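Local atomic coordinates of cellulosome anchoring protein cohesin region (Clostridium thermocellum, PDB entry 4DH2), a protein that carries a cohesin domain that binds a type I dockerin in the cellulosome, consistent with a role in anchoring cellulosomal components. Residues K27-F38 with G108-P119. Numbering follows the deposited sequence.
Sequences KAGDTVEIPLKF and GVFAKLTVRIKP
A classic beta bulge, in which Phe110 and Ala111 both face Leu36, interrupts the antiparallel pairing of strands 31-38 and 108-117 in the cohesin beta-sandwich. Leu36 O accepts a hydrogen bond from Phe110 N at 2.8 Å and, more weakly, one from Ala111 N at 3.5 Å. At the bulge the chain turns a corner at Phe110, whose side chain points toward strand 31-38, and its ring forms an offset stack with Phe38, centroids 4.3 Å apart and planes at 18°. The backbone here puts Phe110 CB over the centre of the Phe38 ring as a CH-pi contact, and chi1 of 79° swings the Phe110 ring into the overlap, with Phe38 CE1 above it nearer its rim. Leu36 CB also packs against Phe110 CE2, 3.3 Å away.

Strand 31-38 lies between strands 15-27 and 108-117, and its alternation of side chains separates core from surface. Inward, Ile34 CD1 meets Val115 CG2 at 4.0 Å, the two side chains crossing at about a right angle, and Leu36 CD1 reaches Leu113 CG; Phe91 of strand 88-94 in the facing layer covers both Leu36 and Leu113, and Ile89 adds to Leu113. On the outer face Glu33 and Thr114 run side by side, and a water donates to Glu33 OE2 at 2.8 Å while hydrogen-bonding to Thr114 OG1. At the far end Asp30, closing a type II turn from Lys27, accepts a hydrogen bond from Ile117 N through its backbone O at 2.7 Å, whereas its carboxylate accepts one from Lys27 N, above its plane.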
loop_
_atom_site.group_PDB
_atom_site.type_symbol
_atom_site.label_atom_id
_atom_site.label_comp_id
_atom_site.label_asym_id
_atom_site.label_seq_id
_atom_site.Cartn_x
_atom_site.Cartn_y
_atom_site.Cartn_z
ATOM N N LYS A 27 17.799 13.799 -15.152
ATOM C CA LYS A 27 18.460 15.067 -14.969
ATOM C C LYS A 27 17.588 15.921 -14.087
ATOM O O LYS A 27 16.367 15.776 -14.086
ATOM C CB LYS A 27 18.683 15.743 -16.327
ATOM C CG LYS A 27 19.533 14.919 -17.278
ATOM C CD LYS A 27 19.612 15.561 -18.658
ATOM C CE LYS A 27 20.441 14.721 -19.627
ATOM N NZ LYS A 27 20.297 15.166 -21.045
ATOM N N ALA A 28 18.201 16.836 -13.355
ATOM C CA ALA A 28 17.438 17.768 -12.543
ATOM C C ALA A 28 16.458 18.488 -13.438
ATOM O O ALA A 28 16.825 18.930 -14.528
ATOM C CB ALA A 28 18.338 18.757 -11.910
ATOM N N GLY A 29 15.227 18.610 -12.954
ATOM C CA GLY A 29 14.139 19.217 -13.685
ATOM C C GLY A 29 13.277 18.249 -14.482
ATOM O O GLY A 29 12.207 18.637 -14.926
ATOM N N ASP A 30 13.735 17.012 -14.688
ATOM C CA ASP A 30 12.997 16.052 -15.497
ATOM C C ASP A 30 11.719 15.625 -14.809
ATOM O O ASP A 30 11.634 15.592 -13.578
ATOM C CB ASP A 30 13.786 14.764 -15.734
ATOM C CG ASP A 30 14.873 14.904 -16.761
ATOM O OD1 ASP A 30 14.945 15.955 -17.436
ATOM O OD2 ASP A 30 15.644 13.930 -16.897
ATOM N N THR A 31 10.733 15.272 -15.613
ATOM C CA THR A 31 9.618 14.464 -15.131
ATOM C C THR A 31 9.800 13.081 -15.694
ATOM O O THR A 31 9.948 12.906 -16.905
ATOM C CB THR A 31 8.259 15.027 -15.580
ATOM O OG1 THR A 31 8.113 16.358 -15.087
ATOM C CG2 THR A 31 7.112 14.158 -15.079
ATOM N N VAL A 32 9.780 12.072 -14.819
ATOM C CA VAL A 32 10.094 10.718 -15.227
ATOM C C VAL A 32 9.128 9.750 -14.532
ATOM O O VAL A 32 8.421 10.141 -13.599
ATOM C CB VAL A 32 11.535 10.341 -14.840
ATOM C CG1 VAL A 32 12.550 11.260 -15.520
ATOM C CG2 VAL A 32 11.719 10.383 -13.314
ATOM N N GLU A 33 9.085 8.516 -15.024
ATOM C CA GLU A 33 8.287 7.451 -14.393
ATOM C C GLU A 33 9.208 6.513 -13.615
ATOM O O GLU A 33 10.303 6.197 -14.082
ATOM C CB GLU A 33 7.526 6.664 -15.442
ATOM C CG GLU A 33 6.322 7.412 -15.947
ATOM C CD GLU A 33 5.538 6.645 -16.986
ATOM O OE1 GLU A 33 5.990 5.555 -17.411
ATOM O OE2 GLU A 33 4.465 7.148 -17.369
ATOM N N ILE A 34 8.812 6.136 -12.395
ATOM C CA ILE A 34 9.547 5.136 -11.624
ATOM C C ILE A 34 8.653 3.890 -11.489
ATOM O O ILE A 34 7.615 3.939 -10.841
ATOM C CB ILE A 34 9.916 5.655 -10.215
ATOM C CG1 ILE A 34 10.811 6.900 -10.303
ATOM C CG2 ILE A 34 10.634 4.559 -9.413
ATOM C CD1 ILE A 34 11.025 7.533 -9.003
ATOM N N PRO A 35 9.040 2.783 -12.134
ATOM C CA PRO A 35 8.268 1.549 -12.038
ATOM C C PRO A 35 8.605 0.839 -10.742
ATOM O O PRO A 35 9.764 0.848 -10.319
ATOM C CB PRO A 35 8.737 0.722 -13.240
ATOM C CG PRO A 35 9.600 1.655 -14.064
ATOM C CD PRO A 35 10.149 2.649 -13.094
ATOM N N LEU A 36 7.576 0.246 -10.147
ATOM C CA LEU A 36 7.700 -0.559 -8.937
ATOM C C LEU A 36 7.197 -1.956 -9.310
ATOM O O LEU A 36 6.145 -2.088 -9.930
ATOM C CB LEU A 36 6.840 0.048 -7.818
ATOM C CG LEU A 36 7.027 1.544 -7.613
ATOM C CD1 LEU A 36 6.045 2.058 -6.577
ATOM C CD2 LEU A 36 8.439 1.882 -7.185
ATOM N N LYS A 37 7.961 -2.984 -8.950
ATOM C CA LYS A 37 7.738 -4.326 -9.454
ATOM C C LYS A 37 7.593 -5.322 -8.332
ATOM O O LYS A 37 8.122 -5.117 -7.255
ATOM C CB LYS A 37 8.925 -4.796 -10.305
ATOM C CG LYS A 37 8.955 -4.249 -11.719
ATOM C CD LYS A 37 10.070 -4.915 -12.521
ATOM C CE LYS A 37 9.751 -6.378 -12.806
ATOM N NZ LYS A 37 10.966 -7.247 -12.925
ATOM N N PHE A 38 6.844 -6.378 -8.617
ATOM C CA PHE A 38 6.827 -7.585 -7.826
ATOM C C PHE A 38 7.506 -8.654 -8.653
ATOM O O PHE A 38 7.236 -8.789 -9.860
ATOM C CB PHE A 38 5.400 -8.100 -7.587
ATOM C CG PHE A 38 4.550 -7.248 -6.699
ATOM C CD1 PHE A 38 5.106 -6.284 -5.852
ATOM C CD2 PHE A 38 3.171 -7.460 -6.670
ATOM C CE1 PHE A 38 4.297 -5.519 -5.048
ATOM C CE2 PHE A 38 2.358 -6.700 -5.845
ATOM C CZ PHE A 38 2.929 -5.730 -5.037
ATOM N N GLY A 108 5.773 -8.556 -12.355
ATOM C CA GLY A 108 5.770 -7.377 -13.201
ATOM C C GLY A 108 5.549 -6.093 -12.440
ATOM O O GLY A 108 5.746 -6.017 -11.216
ATOM N N VAL A 109 5.150 -5.057 -13.169
ATOM C CA VAL A 109 4.996 -3.746 -12.566
ATOM C C VAL A 109 3.661 -3.656 -11.839
ATOM O O VAL A 109 2.607 -3.923 -12.427
ATOM C CB VAL A 109 5.074 -2.634 -13.642
ATOM C CG1 VAL A 109 4.717 -1.289 -13.044
ATOM C CG2 VAL A 109 6.460 -2.626 -14.265
ATOM N N PHE A 110 3.705 -3.318 -10.545
ATOM C CA PHE A 110 2.475 -3.161 -9.767
ATOM C C PHE A 110 2.023 -1.709 -9.672
ATOM O O PHE A 110 0.843 -1.438 -9.410
ATOM C CB PHE A 110 2.601 -3.786 -8.358
ATOM C CG PHE A 110 3.361 -2.940 -7.352
ATOM C CD1 PHE A 110 2.708 -2.008 -6.562
ATOM C CD2 PHE A 110 4.716 -3.139 -7.153
ATOM C CE1 PHE A 110 3.401 -1.287 -5.599
ATOM C CE2 PHE A 110 5.405 -2.436 -6.203
ATOM C CZ PHE A 110 4.750 -1.492 -5.427
ATOM N N ALA A 111 2.939 -0.773 -9.885
ATOM C CA ALA A 111 2.572 0.637 -9.912
ATOM C C ALA A 111 3.661 1.434 -10.598
ATOM O O ALA A 111 4.820 1.012 -10.647
ATOM C CB ALA A 111 2.328 1.147 -8.533
ATOM N N LYS A 112 3.286 2.580 -11.154
ATOM C CA LYS A 112 4.272 3.490 -11.702
ATOM C C LYS A 112 4.071 4.842 -11.039
ATOM O O LYS A 112 2.939 5.357 -10.985
ATOM C CB LYS A 112 4.075 3.638 -13.219
ATOM C CG LYS A 112 4.406 2.401 -14.014
ATOM C CD LYS A 112 4.201 2.647 -15.515
ATOM C CE LYS A 112 4.706 1.464 -16.349
ATOM N NZ LYS A 112 3.713 0.338 -16.459
ATOM N N LEU A 113 5.163 5.438 -10.568
ATOM C CA LEU A 113 5.103 6.773 -10.025
ATOM C C LEU A 113 5.493 7.715 -11.151
ATOM O O LEU A 113 6.394 7.398 -11.907
ATOM C CB LEU A 113 6.157 6.942 -8.962
ATOM C CG LEU A 113 6.126 5.916 -7.830
ATOM C CD1 LEU A 113 7.203 6.250 -6.828
ATOM C CD2 LEU A 113 4.759 5.902 -7.206
ATOM N N THR A 114 4.832 8.856 -11.262
ATOM C CA THR A 114 5.321 9.905 -12.149
ATOM C C THR A 114 5.813 10.996 -11.237
ATOM O O THR A 114 5.033 11.557 -10.456
ATOM C CB THR A 114 4.196 10.451 -13.065
ATOM O OG1 THR A 114 3.643 9.379 -13.836
ATOM C CG2 THR A 114 4.739 11.536 -14.011
ATOM N N VAL A 115 7.106 11.315 -11.315
ATOM C CA VAL A 115 7.663 12.294 -10.430
ATOM C C VAL A 115 8.433 13.365 -11.173
ATOM O O VAL A 115 8.957 13.133 -12.267
ATOM C CB VAL A 115 8.609 11.656 -9.414
ATOM C CG1 VAL A 115 7.923 10.455 -8.761
ATOM C CG2 VAL A 115 9.955 11.258 -10.069
ATOM N N ARG A 116 8.522 14.531 -10.550
ATOM C CA ARG A 116 9.360 15.598 -11.090
ATOM C C ARG A 116 10.567 15.714 -10.228
ATOM O O ARG A 116 10.449 15.780 -9.016
ATOM C CB ARG A 116 8.635 16.938 -11.069
ATOM C CG ARG A 116 9.548 18.102 -11.475
ATOM C CD ARG A 116 8.915 19.449 -11.208
ATOM N NE ARG A 116 7.963 19.812 -12.253
ATOM C CZ ARG A 116 6.731 20.257 -12.035
ATOM N NH1 ARG A 116 6.270 20.407 -10.802
ATOM N NH2 ARG A 116 5.955 20.552 -13.062
ATOM N N ILE A 117 11.737 15.729 -10.844
ATOM C CA ILE A 117 12.963 15.963 -10.109
ATOM C C ILE A 117 13.205 17.461 -10.000
ATOM O O ILE A 117 13.270 18.167 -11.016
ATOM C CB ILE A 117 14.149 15.277 -10.799
ATOM C CG1 ILE A 117 13.834 13.796 -11.012
ATOM C CG2 ILE A 117 15.438 15.504 -9.982
ATOM C CD1 ILE A 117 14.887 13.056 -11.777
ATOM N N LYS A 118 13.335 17.971 -8.782
ATOM C CA LYS A 118 13.353 19.423 -8.616
ATOM C C LYS A 118 14.572 20.041 -9.288
ATOM O O LYS A 118 15.683 19.571 -9.119
ATOM C CB LYS A 118 13.228 19.818 -7.143
ATOM C CG LYS A 118 11.891 19.367 -6.557
ATOM C CD LYS A 118 11.529 20.083 -5.274
ATOM C CE LYS A 118 10.202 19.566 -4.749
ATOM N NZ LYS A 118 9.816 20.191 -3.458
ATOM N N PRO A 119 14.353 21.088 -10.091
ATOM C CA PRO A 119 15.455 21.616 -10.898
ATOM C C PRO A 119 16.529 22.283 -10.053
ATOM O O PRO A 119 17.626 22.478 -10.555
ATOM C CB PRO A 119 14.770 22.648 -11.812
ATOM C CG PRO A 119 13.509 23.039 -11.096
ATOM C CD PRO A 119 13.084 21.799 -10.327
HETATM O O HOH W 1 3.059 9.382 -16.374
#